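Local atomic coordinates of CRISPR-associated endoribonuclease Cas2 (Thermococcus onnurineus, PDB entry 5G4D), a protein that probably cleaves single-stranded RNA as a magnesium-dependent endoribonuclease and takes part in the adaptation stage of CRISPR immunity. Residues V7-V12 / V64-R69. Numbering follows the deposited sequence.
Sequences VIVYDV and VIYKLR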
ATOM      1  N   VAL A   7       2.615   0.155   7.321  1.00 12.52           N
ATOM      2  CA  VAL A   7       2.644   0.386   5.877  1.00 12.93           C
ATOM      3  C   VAL A   7       1.664   1.511   5.628  1.00 12.16           C
ATOM      4  O   VAL A   7       0.492   1.406   6.013  1.00 12.76           O
ATOM      5  CB  VAL A   7       2.248  -0.856   5.055  1.00 11.78           C
ATOM      6  CG1 VAL A   7       2.195  -0.496   3.559  1.00 13.48           C
ATOM      7  CG2 VAL A   7       3.187  -2.028   5.318  1.00 15.54           C
ATOM      8  N   ILE A   8       2.129   2.591   5.001  1.00 11.05           N
ATOM      9  CA  ILE A   8       1.294   3.763   4.766  1.00 11.77           C
ATOM     10  C   ILE A   8       1.122   3.956   3.268  1.00 13.40           C
ATOM     11  O   ILE A   8       2.110   4.020   2.524  1.00 13.72           O
ATOM     12  CB  ILE A   8       1.887   5.031   5.402  1.00 13.29           C
ATOM     13  CG1 ILE A   8       2.016   4.841   6.913  1.00 13.91           C
ATOM     14  CG2 ILE A   8       1.002   6.239   5.074  1.00 13.65           C
ATOM     15  CD1 ILE A   8       2.360   6.134   7.643  1.00 13.09           C
ATOM     16  N   VAL A   9      -0.127   4.054   2.828  1.00 11.28           N
ATOM     17  CA  VAL A   9      -0.450   4.370   1.437  1.00 12.55           C
ATOM     18  C   VAL A   9      -1.291   5.636   1.443  1.00 13.21           C
ATOM     19  O   VAL A   9      -2.085   5.853   2.362  1.00 13.84           O
ATOM     20  CB  VAL A   9      -1.199   3.213   0.739  1.00 14.33           C
ATOM     21  CG1 VAL A   9      -0.334   1.974   0.703  1.00 14.95           C
ATOM     22  CG2 VAL A   9      -2.516   2.924   1.454  1.00 15.97           C
ATOM     23  N   TYR A  10      -1.112   6.489   0.438  1.00 12.68           N
ATOM     24  CA  TYR A  10      -1.852   7.747   0.463  1.00 15.20           C
ATOM     25  C   TYR A  10      -2.276   8.157  -0.938  1.00 16.39           C
ATOM     26  O   TYR A  10      -1.606   7.873  -1.933  1.00 16.95           O
ATOM     27  CB  TYR A  10      -1.064   8.887   1.126  1.00 15.04           C
ATOM     28  CG  TYR A  10       0.301   9.166   0.544  1.00 14.96           C
ATOM     29  CD1 TYR A  10       1.427   8.523   1.031  1.00 14.50           C
ATOM     30  CD2 TYR A  10       0.466  10.102  -0.476  1.00 19.13           C
ATOM     31  CE1 TYR A  10       2.675   8.769   0.515  1.00 17.25           C
ATOM     32  CE2 TYR A  10       1.721  10.369  -0.998  1.00 20.34           C
ATOM     33  CZ  TYR A  10       2.822   9.705  -0.493  1.00 19.18           C
ATOM     34  OH  TYR A  10       4.081   9.957  -0.991  1.00 19.05           O
ATOM     35  N   ASP A  11      -3.425   8.813  -0.975  1.00 15.95           N
ATOM     36  CA  ASP A  11      -4.067   9.311  -2.186  1.00 18.84           C
ATOM     37  C   ASP A  11      -4.352  10.776  -1.876  1.00 18.06           C
ATOM     38  O   ASP A  11      -5.334  11.073  -1.191  1.00 19.03           O
ATOM     39  CB  ASP A  11      -5.337   8.509  -2.453  1.00 21.63           C
ATOM     40  CG  ASP A  11      -5.862   8.681  -3.844  1.00 30.19           C
ATOM     41  OD1 ASP A  11      -5.633   9.758  -4.435  1.00 28.19           O
ATOM     42  OD2 ASP A  11      -6.505   7.725  -4.337  1.00 35.07           O
ATOM     43  N   VAL A  12      -3.476  11.682  -2.318  1.00 16.99           N
ATOM     44  CA  VAL A  12      -3.510  13.086  -1.897  1.00 14.77           C
ATOM     45  C   VAL A  12      -3.536  13.953  -3.146  1.00 19.82           C
ATOM     46  O   VAL A  12      -2.888  13.626  -4.144  1.00 20.43           O
ATOM     47  CB  VAL A  12      -2.295  13.446  -1.017  1.00 18.28           C
ATOM     48  CG1 VAL A  12      -2.269  14.945  -0.690  1.00 20.48           C
ATOM     49  CG2 VAL A  12      -2.310  12.625   0.292  1.00 15.13           C
ATOM     50  N   VAL A  64      -4.118   5.690   4.433  1.00 14.34           N
ATOM     51  CA  VAL A  64      -4.406   4.441   5.135  1.00 15.95           C
ATOM     52  C   VAL A  64      -3.118   3.975   5.792  1.00 14.25           C
ATOM     53  O   VAL A  64      -2.090   3.822   5.121  1.00 12.44           O
ATOM     54  CB  VAL A  64      -4.971   3.363   4.198  1.00 17.39           C
ATOM     55  CG1 VAL A  64      -5.153   2.042   4.956  1.00 16.65           C
ATOM     56  CG2 VAL A  64      -6.292   3.817   3.604  1.00 19.05           C
ATOM     57  N   ILE A  65      -3.166   3.774   7.104  1.00 14.17           N
ATOM     58  CA  ILE A  65      -2.022   3.312   7.879  1.00 14.55           C
ATOM     59  C   ILE A  65      -2.334   1.898   8.358  1.00 15.55           C
ATOM     60  O   ILE A  65      -3.090   1.705   9.324  1.00 15.63           O
ATOM     61  CB  ILE A  65      -1.717   4.248   9.057  1.00 15.58           C
ATOM     62  CG1 ILE A  65      -1.545   5.680   8.542  1.00 16.52           C
ATOM     63  CG2 ILE A  65      -0.483   3.762   9.811  1.00 17.28           C
ATOM     64  CD1 ILE A  65      -1.370   6.706   9.655  1.00 20.51           C
ATOM     65  N   TYR A  66      -1.725   0.903   7.707  1.00 13.31           N
ATOM     66  CA  TYR A  66      -1.818  -0.472   8.189  1.00 13.77           C
ATOM     67  C   TYR A  66      -0.890  -0.640   9.382  1.00 14.29           C
ATOM     68  O   TYR A  66       0.275  -0.238   9.318  1.00 15.43           O
ATOM     69  CB  TYR A  66      -1.428  -1.450   7.081  1.00 12.92           C
ATOM     70  CG  TYR A  66      -2.367  -1.419   5.895  1.00 13.65           C
ATOM     71  CD1 TYR A  66      -3.565  -2.117   5.923  1.00 16.94           C
ATOM     72  CD2 TYR A  66      -2.051  -0.688   4.746  1.00 14.79           C
ATOM     73  CE1 TYR A  66      -4.428  -2.094   4.845  1.00 16.26           C
ATOM     74  CE2 TYR A  66      -2.911  -0.648   3.664  1.00 14.72           C
ATOM     75  CZ  TYR A  66      -4.100  -1.360   3.724  1.00 17.38           C
ATOM     76  OH  TYR A  66      -4.961  -1.330   2.653  1.00 17.19           O
ATOM     77  N   LYS A  67      -1.401  -1.234  10.476  1.00 15.25           N
ATOM     78  CA  LYS A  67      -0.645  -1.370  11.718  1.00 14.71           C
ATOM     79  C   LYS A  67      -0.388  -2.853  11.951  1.00 14.61           C
ATOM     80  O   LYS A  67      -1.339  -3.621  12.159  1.00 15.69           O
ATOM     81  CB  LYS A  67      -1.394  -0.753  12.894  1.00 16.92           C
ATOM     82  CG  LYS A  67      -1.810   0.685  12.661  1.00 17.27           C
ATOM     83  CD  LYS A  67      -2.799   1.160  13.707  1.00 22.60           C
ATOM     84  CE  LYS A  67      -2.660   2.656  13.879  1.00 31.00           C
ATOM     85  NZ  LYS A  67      -3.788   3.349  14.612  1.00 29.19           N
ATOM     86  N   LEU A  68       0.893  -3.239  11.896  1.00 14.53           N
ATOM     87  CA  LEU A  68       1.303  -4.639  11.893  1.00 16.49           C
ATOM     88  C   LEU A  68       2.233  -4.924  13.065  1.00 18.48           C
ATOM     89  O   LEU A  68       2.812  -4.014  13.658  1.00 17.66           O
ATOM     90  CB  LEU A  68       1.989  -5.011  10.575  1.00 16.25           C
ATOM     91  CG  LEU A  68       1.232  -4.558   9.323  1.00 16.87           C
ATOM     92  CD1 LEU A  68       2.079  -4.746   8.081  1.00 20.16           C
ATOM     93  CD2 LEU A  68      -0.083  -5.316   9.199  1.00 22.56           C
ATOM     94  N   ARG A  69       2.368  -6.209  13.397  1.00 19.52           N
ATOM     95  CA  ARG A  69       3.127  -6.604  14.581  1.00 22.55           C
ATOM     96  C   ARG A  69       4.624  -6.601  14.325  1.00 23.72           C
ATOM     97  O   ARG A  69       5.415  -6.401  15.258  1.00 24.66           O
ATOM     98  CB  ARG A  69       2.669  -7.991  15.033  1.00 22.28           C
ATOM     99  CG  ARG A  69       1.239  -7.983  15.500  1.00 27.64           C
ATOM    100  CD  ARG A  69       0.651  -9.395  15.572  1.00 32.62           C
ATOM    101  NE  ARG A  69      -0.732  -9.341  16.010  1.00 32.73           N
ATOM    102  CZ  ARG A  69      -1.077  -9.091  17.271  1.00 29.71           C
ATOM    103  NH1 ARG A  69      -0.136  -8.872  18.168  1.00 28.67           N
ATOM    104  NH2 ARG A  69      -2.352  -9.034  17.639  1.00 29.21           N
TER
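The Tyr66 ring meets Val7 O at its edge, near the ring plane, with CD2 3.5 Å from that oxygen, while Val9 CG2 approaches the ring obliquely. One ring face carries Val64 CG1 of its own strand, 3.7 Å above the plane and shifted toward the rim. The same Val7 O accepts the backbone N-H of Tyr66 at 2.8 Å, and Val7 N donates a hydrogen bond to Tyr66 O. Val9 and Val64 form the next hydrogen-bonded pair of these antiparallel strands, both bonds nearly straight. Val9 CG1 is anti to the carbonyl carbon (chi1 -62°), which puts CG2 between the backbone N and the carbonyl carbon, 3.7 Å from Val64 CB. At the other end Val7 CG2 touches Leu68 CD1 at 4.0 Å. On the opposite face Ile8 and Ile65, a non-hydrogen-bonded pair, lie side by side, Ile8 CG1 4.0 Å from Ile65 CG2. Tyr66 OH is hydrogen-bonded to Glu37 OE2 of the second subunit, and a strand of that subunit pairs antiparallel with residues 64-67, so the sheet continues across the Cas2 dimer. In this ferredoxin-like fold strand 4-11, which ends at the predicted magnesium ligand Asp11, lies between 35-40 and 62-68, with helix 42-55 packed on Ile8 through Ile48 and on Ile65 through Phe45.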